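Local coordinates for protein crustacyanin (PDB 1I4U) that belongs to the lipocalin family and binds the carotenoid astaxanthin, which gives the lobster carapace its blue colour, at residues Ile157-Asp160 / Thr161-Val165. Residues are numbered along the deposited sequence; the frame is centred on the assembly and turned at random.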
loop_
_atom_site.group_PDB
_atom_site.type_symbol
_atom_site.label_atom_id
_atom_site.label_comp_id
_atom_site.label_asym_id
_atom_site.label_seq_id
_atom_site.Cartn_x
_atom_site.Cartn_y
_atom_site.Cartn_z
ATOM N N ILE A 157 -8.550 -16.147 13.501
ATOM C CA ILE A 157 -8.841 -14.747 13.175
ATOM C C ILE A 157 -9.867 -14.655 12.050
ATOM O O ILE A 157 -10.031 -13.689 11.322
ATOM C CB ILE A 157 -7.555 -13.948 12.881
ATOM C CG1 ILE A 157 -6.700 -14.455 11.717
ATOM C CG2 ILE A 157 -6.719 -13.889 14.147
ATOM C CD1 ILE A 157 -5.825 -13.393 11.079
ATOM N N ASN A 158 -10.638 -15.750 11.976
ATOM C CA ASN A 158 -11.754 -15.754 11.064
ATOM C C ASN A 158 -11.450 -15.575 9.593
ATOM O O ASN A 158 -12.228 -15.036 8.806
ATOM C CB ASN A 158 -12.733 -14.648 11.538
ATOM C CG ASN A 158 -13.990 -15.426 11.908
ATOM O OD1 ASN A 158 -13.829 -16.388 12.659
ATOM N ND2 ASN A 158 -15.095 -14.981 11.329
ATOM N N VAL A 159 -10.288 -16.108 9.225
ATOM C CA VAL A 159 -9.896 -16.262 7.834
ATOM C C VAL A 159 -10.329 -17.623 7.283
ATOM O O VAL A 159 -10.001 -18.600 7.956
ATOM C CB VAL A 159 -8.384 -16.020 7.660
ATOM C CG1 VAL A 159 -7.873 -16.430 6.272
ATOM C CG2 VAL A 159 -8.089 -14.536 7.887
ATOM N N ASP A 160 -11.023 -17.670 6.133
ATOM C CA ASP A 160 -11.500 -18.879 5.459
ATOM C C ASP A 160 -10.311 -19.572 4.843
ATOM O O ASP A 160 -9.843 -19.237 3.740
ATOM C CB ASP A 160 -12.562 -18.575 4.379
ATOM C CG ASP A 160 -13.169 -19.844 3.807
ATOM O OD1 ASP A 160 -12.620 -20.940 4.073
ATOM O OD2 ASP A 160 -14.204 -19.780 3.084
ATOM N N THR A 161 -9.807 -20.575 5.553
ATOM C CA THR A 161 -8.605 -21.235 5.003
ATOM C C THR A 161 -8.788 -22.018 3.720
ATOM O O THR A 161 -7.807 -22.414 3.063
ATOM C CB THR A 161 -7.980 -22.148 6.064
ATOM O OG1 THR A 161 -8.946 -23.110 6.468
ATOM C CG2 THR A 161 -7.606 -21.277 7.244
ATOM N N THR A 162 -10.036 -22.222 3.304
ATOM C CA THR A 162 -10.230 -22.777 1.965
ATOM C C THR A 162 -9.772 -21.830 0.850
ATOM O O THR A 162 -9.665 -22.187 -0.330
ATOM C CB THR A 162 -11.717 -23.152 1.749
ATOM O OG1 THR A 162 -12.507 -21.944 1.663
ATOM C CG2 THR A 162 -12.226 -24.019 2.895
ATOM N N ARG A 163 -9.446 -20.581 1.173
ATOM C CA ARG A 163 -8.895 -19.612 0.274
ATOM C C ARG A 163 -7.438 -19.870 -0.112
ATOM O O ARG A 163 -6.934 -19.344 -1.084
ATOM C CB ARG A 163 -9.057 -18.207 0.884
ATOM C CG ARG A 163 -10.513 -17.716 0.851
ATOM C CD ARG A 163 -10.700 -16.477 1.708
ATOM N NE ARG A 163 -9.878 -15.363 1.166
ATOM C CZ ARG A 163 -9.554 -14.285 1.862
ATOM N NH1 ARG A 163 -9.934 -14.081 3.110
ATOM N NH2 ARG A 163 -8.795 -13.390 1.268
ATOM N N PHE A 164 -6.738 -20.725 0.635
ATOM C CA PHE A 164 -5.319 -20.956 0.287
ATOM C C PHE A 164 -5.157 -21.784 -0.975
ATOM O O PHE A 164 -5.872 -22.755 -1.177
ATOM C CB PHE A 164 -4.594 -21.700 1.413
ATOM C CG PHE A 164 -4.171 -20.760 2.507
ATOM C CD1 PHE A 164 -3.019 -20.010 2.367
ATOM C CD2 PHE A 164 -4.933 -20.594 3.638
ATOM C CE1 PHE A 164 -2.616 -19.134 3.340
ATOM C CE2 PHE A 164 -4.536 -19.735 4.646
ATOM C CZ PHE A 164 -3.380 -18.982 4.455
ATOM N N VAL A 165 -4.155 -21.378 -1.748
ATOM C CA VAL A 165 -3.735 -22.083 -2.968
ATOM C C VAL A 165 -2.258 -22.393 -2.837
ATOM O O VAL A 165 -1.453 -21.508 -2.482
ATOM C CB VAL A 165 -4.012 -21.266 -4.250
ATOM C CG1 VAL A 165 -3.572 -22.076 -5.456
ATOM C CG2 VAL A 165 -5.498 -20.871 -4.336
HETATM O O HOH W 1 -12.109 -15.233 4.760
#
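Val159 meets the following segment through its carbonyl O, 3.7 Å from CG2 of Thr161, and more loosely through its CG1 methyl, which approaches Arg163 NH1 obliquely at 4.4 Å. This buried valine also packs on Phe154 of helix 144-156, whose Schellman ending has Asn158, with positive phi, as its C-prime residue, and on Asp131 and Ser133 of strand 128-137. The linker from that helix to strand 164-166, which pairs antiparallel with strand 33-41, follows the lipocalin pattern of a helix packed against the barrel and then a last short strand.

Asp160 supplies most of the polar contacts and illustrates how one residue can organise a tight turn. Its backbone N gives a hydrogen bond to a water, and Arg163 NH1, 3.0 Å from that water O, binds it too, in the plane of the guanidinium. Asp160 O accepts from Arg163 N at 2.9 Å, with the donor above the carbonyl plane and a nearly straight N-H...O angle (164°); this bond and that from Phe164 N to Thr161 O, each spanning three residues, make the short 3-10 segment 161-163. A chi1 of -173° sets Asp160 CG beside the carbonyl carbon, on the way to Thr162. OD1 closes an Asx turn by accepting from Thr162 N at 3.0 Å and also takes the Thr162 hydroxyl, OG1, at 2.6 Å. Both donors come from the same face, well above the carboxylate plane, a double grip that should restrict its rotation. Arg163 CD lies 3.9 Å from Asp160 CB; beyond it the chain bends at chi3 (63°) and carries the guanidinium to the water and to a salt bridge between NH1 and Asp131.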